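Local coordinates for cellulose biosynthesis protein BcsG (Salmonella typhimurium LT2, PDB 5OLT), which is required for cellulose biosynthesis, this chain being the zinc-binding extramembrane domain, of the alkaline phosphatase family, of a membrane protein, at residues 48-59 / 325-335. Residues are numbered along the deposited sequence; the frame is centred on the assembly and turned at random.
Sequences FPAQLPPDAQPF and VVRAVDGKLFT
Q57 and D330 join the two backbones where the irregular 48-59 segment arches over the end of a helix: Q57 N donates to D330 O (2.8 Å, 164° at the hydrogen), and one residue on, G331 CA-H points almost straight at Q57 O (3.3 Å). G331, with positive phi, closes a type I turn from A328. A water donates to both Q57 O and V329 O, linking the two backbones a second time. D330 bends back into an Asx turn, its OD1 taking K332 N from above the carboxylate plane. K332 then runs out fully extended, so that NZ reaches both oxygens of D55 (3.0 Å to OD1) in a salt bridge with weak hydrogen bonds, while P53 CG lies beside CE. The bent Q57 side chain turns NE2 back to D55 O, met from above its carbonyl plane, beside the type I turn from P53 to A56. F48 and F59, at the two ends of 48-59, each lay a ring against 325-335. F59 CG stands between its backbone N and carbonyl carbon (chi1 70°), which turns the ring to F334: CE2 of F334 lies over one face, 3.4 Å from F59 CG, the planes inclined at 37°. V329 O lies at the F59 ring edge near CE1, which A328 O approaches obliquely. F48 receives V326 CG2 over its face, 3.9 Å from the centroid, with V325 and V329 methyls at its rim. Between them, P49 and L52 CD2 lie against V329 CG1. The contact thus covers the C-terminal end of helix 318-328 with the connection from helix 27-42 to strand 60-66: F59, V325 and A328 rest on M260 of central-sheet strand 259-265, F59 meets F141 edge-to-face, and F48, V325 and V329 pack on helix 132-138.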
loop_
_atom_site.group_PDB
_atom_site.type_symbol
_atom_site.label_atom_id
_atom_site.label_comp_id
_atom_site.label_asym_id
_atom_site.label_seq_id
_atom_site.Cartn_x
_atom_site.Cartn_y
_atom_site.Cartn_z
ATOM N N PHE A 48 11.214 4.134 -14.397
ATOM C CA PHE A 48 10.608 3.261 -15.414
ATOM C C PHE A 48 11.372 3.332 -16.733
ATOM O O PHE A 48 11.963 4.370 -17.055
ATOM C CB PHE A 48 9.131 3.590 -15.590
ATOM C CG PHE A 48 8.275 3.042 -14.488
ATOM C CD1 PHE A 48 8.204 3.690 -13.244
ATOM C CD2 PHE A 48 7.562 1.853 -14.677
ATOM C CE1 PHE A 48 7.446 3.151 -12.231
ATOM C CE2 PHE A 48 6.818 1.300 -13.653
ATOM C CZ PHE A 48 6.732 1.963 -12.421
ATOM N N PRO A 49 11.378 2.229 -17.503
ATOM C CA PRO A 49 12.013 2.305 -18.833
ATOM C C PRO A 49 11.259 3.257 -19.758
ATOM O O PRO A 49 10.051 3.486 -19.575
ATOM C CB PRO A 49 11.869 0.881 -19.372
ATOM C CG PRO A 49 10.725 0.292 -18.598
ATOM C CD PRO A 49 10.844 0.887 -17.218
ATOM N N ALA A 50 11.983 3.785 -20.759
ATOM C CA ALA A 50 11.418 4.663 -21.765
ATOM C C ALA A 50 10.300 3.987 -22.576
ATOM O O ALA A 50 9.270 4.597 -22.869
ATOM C CB ALA A 50 12.532 5.171 -22.681
ATOM N N GLN A 51 10.493 2.716 -22.912
ATOM C CA GLN A 51 9.445 1.919 -23.572
ATOM C C GLN A 51 9.733 0.474 -23.196
ATOM O O GLN A 51 10.827 0.158 -22.718
ATOM C CB GLN A 51 9.395 2.121 -25.116
ATOM C CG GLN A 51 10.602 1.591 -25.884
ATOM C CD GLN A 51 11.908 2.276 -25.507
ATOM O OE1 GLN A 51 12.032 3.502 -25.569
ATOM N NE2 GLN A 51 12.888 1.483 -25.100
ATOM N N LEU A 52 8.751 -0.399 -23.412
ATOM C CA LEU A 52 8.966 -1.821 -23.173
ATOM C C LEU A 52 9.732 -2.427 -24.338
ATOM O O LEU A 52 9.514 -2.005 -25.474
ATOM C CB LEU A 52 7.623 -2.529 -23.004
ATOM C CG LEU A 52 6.814 -2.121 -21.771
ATOM C CD1 LEU A 52 5.491 -2.881 -21.727
ATOM C CD2 LEU A 52 7.621 -2.328 -20.497
ATOM N N PRO A 53 10.629 -3.403 -24.063
ATOM C CA PRO A 53 11.349 -4.119 -25.135
ATOM C C PRO A 53 10.369 -4.885 -26.034
ATOM O O PRO A 53 9.231 -5.181 -25.611
ATOM C CB PRO A 53 12.251 -5.088 -24.363
ATOM C CG PRO A 53 11.578 -5.263 -23.038
ATOM C CD PRO A 53 10.999 -3.915 -22.727
ATOM N N PRO A 54 10.791 -5.226 -27.268
ATOM C CA PRO A 54 9.815 -5.859 -28.160
ATOM C C PRO A 54 9.375 -7.256 -27.695
ATOM O O PRO A 54 8.270 -7.688 -28.032
ATOM C CB PRO A 54 10.547 -5.899 -29.529
ATOM C CG PRO A 54 11.689 -4.939 -29.390
ATOM C CD PRO A 54 12.082 -4.984 -27.951
ATOM N N ASP A 55 10.208 -7.913 -26.887
ATOM C CA ASP A 55 9.871 -9.232 -26.316
ATOM C C ASP A 55 9.255 -9.168 -24.899
ATOM O O ASP A 55 9.272 -10.174 -24.153
ATOM C CB ASP A 55 11.105 -10.130 -26.320
ATOM C CG ASP A 55 12.249 -9.550 -25.511
ATOM O OD1 ASP A 55 12.216 -8.336 -25.158
ATOM O OD2 ASP A 55 13.182 -10.321 -25.211
ATOM N N ALA A 56 8.709 -8.006 -24.536
ATOM C CA ALA A 56 8.019 -7.868 -23.234
ATOM C C ALA A 56 6.781 -8.755 -23.234
ATOM O O ALA A 56 6.169 -9.013 -24.272
ATOM C CB ALA A 56 7.623 -6.414 -22.975
ATOM N N GLN A 57 6.424 -9.239 -22.054
ATOM C CA GLN A 57 5.271 -10.114 -21.888
ATOM C C GLN A 57 4.143 -9.370 -21.186
ATOM O O GLN A 57 4.356 -8.837 -20.086
ATOM C CB GLN A 57 5.670 -11.344 -21.078
ATOM C CG GLN A 57 6.789 -12.132 -21.726
ATOM C CD GLN A 57 6.383 -12.694 -23.077
ATOM O OE1 GLN A 57 5.421 -13.435 -23.170
ATOM N NE2 GLN A 57 7.100 -12.317 -24.128
ATOM N N PRO A 58 2.942 -9.335 -21.792
ATOM C CA PRO A 58 1.782 -8.671 -21.164
ATOM C C PRO A 58 1.366 -9.396 -19.882
ATOM O O PRO A 58 1.466 -10.621 -19.773
ATOM C CB PRO A 58 0.667 -8.808 -22.212
ATOM C CG PRO A 58 1.369 -9.068 -23.496
ATOM C CD PRO A 58 2.594 -9.835 -23.146
ATOM N N PHE A 59 0.940 -8.612 -18.914
ATOM C CA PHE A 59 0.335 -9.142 -17.698
ATOM C C PHE A 59 -0.552 -8.056 -17.107
ATOM O O PHE A 59 -0.510 -6.902 -17.570
ATOM C CB PHE A 59 1.419 -9.573 -16.692
ATOM C CG PHE A 59 2.190 -8.422 -16.066
ATOM C CD1 PHE A 59 3.248 -7.808 -16.753
ATOM C CD2 PHE A 59 1.834 -7.933 -14.795
ATOM C CE1 PHE A 59 3.952 -6.756 -16.176
ATOM C CE2 PHE A 59 2.569 -6.890 -14.211
ATOM C CZ PHE A 59 3.628 -6.295 -14.907
ATOM N N VAL A 325 7.080 -3.277 -8.886
ATOM C CA VAL A 325 6.403 -3.118 -10.171
ATOM C C VAL A 325 7.410 -2.898 -11.301
ATOM O O VAL A 325 7.284 -3.547 -12.351
ATOM C CB VAL A 325 5.290 -2.025 -10.128
ATOM C CG1 VAL A 325 4.695 -1.786 -11.530
ATOM C CG2 VAL A 325 4.194 -2.443 -9.127
ATOM N N VAL A 326 8.381 -2.005 -11.131
ATOM C CA VAL A 326 9.279 -1.811 -12.252
ATOM C C VAL A 326 10.092 -3.090 -12.524
ATOM O O VAL A 326 10.317 -3.404 -13.700
ATOM C CB VAL A 326 10.117 -0.539 -12.076
ATOM C CG1 VAL A 326 11.299 -0.767 -11.165
ATOM C CG2 VAL A 326 10.562 0.013 -13.412
ATOM N N ARG A 327 10.452 -3.847 -11.468
ATOM C CA ARG A 327 11.194 -5.120 -11.648
ATOM C C ARG A 327 10.369 -6.110 -12.454
ATOM O O ARG A 327 10.935 -6.933 -13.198
ATOM C CB ARG A 327 11.623 -5.708 -10.299
ATOM C CG ARG A 327 12.659 -4.796 -9.632
ATOM C CD ARG A 327 13.136 -5.355 -8.325
ATOM N NE ARG A 327 14.113 -4.447 -7.705
ATOM C CZ ARG A 327 14.811 -4.764 -6.613
ATOM N NH1 ARG A 327 14.679 -5.959 -6.044
ATOM N NH2 ARG A 327 15.640 -3.879 -6.069
ATOM N N ALA A 328 9.049 -5.994 -12.386
ATOM C CA ALA A 328 8.154 -6.890 -13.128
ATOM C C ALA A 328 7.667 -6.349 -14.445
ATOM O O ALA A 328 7.033 -7.094 -15.184
ATOM C CB ALA A 328 6.954 -7.196 -12.261
ATOM N N VAL A 329 7.906 -5.054 -14.730
ATOM C CA VAL A 329 7.092 -4.371 -15.761
ATOM C C VAL A 329 7.249 -4.904 -17.191
ATOM O O VAL A 329 6.289 -4.845 -17.967
ATOM C CB VAL A 329 7.272 -2.807 -15.721
ATOM C CG1 VAL A 329 8.588 -2.387 -16.367
ATOM C CG2 VAL A 329 6.093 -2.101 -16.360
ATOM N N ASP A 330 8.422 -5.475 -17.486
ATOM C CA ASP A 330 8.602 -6.110 -18.804
ATOM C C ASP A 330 7.954 -7.476 -18.914
ATOM O O ASP A 330 7.970 -8.087 -19.967
ATOM C CB ASP A 330 10.077 -6.126 -19.254
ATOM C CG ASP A 330 10.978 -6.990 -18.375
ATOM O OD1 ASP A 330 10.481 -7.823 -17.574
ATOM O OD2 ASP A 330 12.211 -6.850 -18.520
ATOM N N GLY A 331 7.396 -7.957 -17.804
ATOM C CA GLY A 331 6.677 -9.237 -17.765
ATOM C C GLY A 331 7.568 -10.466 -17.846
ATOM O O GLY A 331 7.044 -11.586 -17.831
ATOM N N LYS A 332 8.883 -10.284 -17.943
ATOM C CA LYS A 332 9.755 -11.421 -18.241
ATOM C C LYS A 332 9.875 -12.387 -17.078
ATOM O O LYS A 332 10.106 -13.568 -17.285
ATOM C CB LYS A 332 11.107 -10.942 -18.753
ATOM C CG LYS A 332 10.982 -10.292 -20.124
ATOM C CD LYS A 332 12.341 -9.808 -20.626
ATOM C CE LYS A 332 12.183 -9.174 -21.986
ATOM N NZ LYS A 332 13.535 -8.815 -22.498
ATOM N N LEU A 333 9.668 -11.905 -15.855
ATOM C CA LEU A 333 9.742 -12.837 -14.741
ATOM C C LEU A 333 8.670 -13.936 -14.867
ATOM O O LEU A 333 8.862 -15.022 -14.312
ATOM C CB LEU A 333 9.782 -12.140 -13.375
ATOM C CG LEU A 333 8.612 -11.325 -12.911
ATOM C CD1 LEU A 333 7.484 -12.220 -12.479
ATOM C CD2 LEU A 333 9.000 -10.458 -11.717
ATOM N N PHE A 334 7.566 -13.673 -15.582
ATOM C CA PHE A 334 6.495 -14.659 -15.738
ATOM C C PHE A 334 6.848 -15.828 -16.649
ATOM O O PHE A 334 6.196 -16.853 -16.587
ATOM C CB PHE A 334 5.199 -14.033 -16.273
ATOM C CG PHE A 334 4.540 -13.071 -15.330
ATOM C CD1 PHE A 334 3.679 -13.557 -14.341
ATOM C CD2 PHE A 334 4.764 -11.673 -15.423
ATOM C CE1 PHE A 334 3.040 -12.678 -13.467
ATOM C CE2 PHE A 334 4.126 -10.786 -14.538
ATOM C CZ PHE A 334 3.267 -11.303 -13.550
ATOM N N THR A 335 7.867 -15.658 -17.490
ATOM C CA THR A 335 8.199 -16.704 -18.437
ATOM C C THR A 335 9.591 -17.283 -18.229
ATOM O O THR A 335 10.009 -18.172 -18.997
ATOM C CB THR A 335 8.024 -16.198 -19.885
ATOM O OG1 THR A 335 8.788 -15.006 -20.032
ATOM C CG2 THR A 335 6.561 -15.909 -20.183
HETATM O O HOH W 1 4.909 -6.093 -20.012
#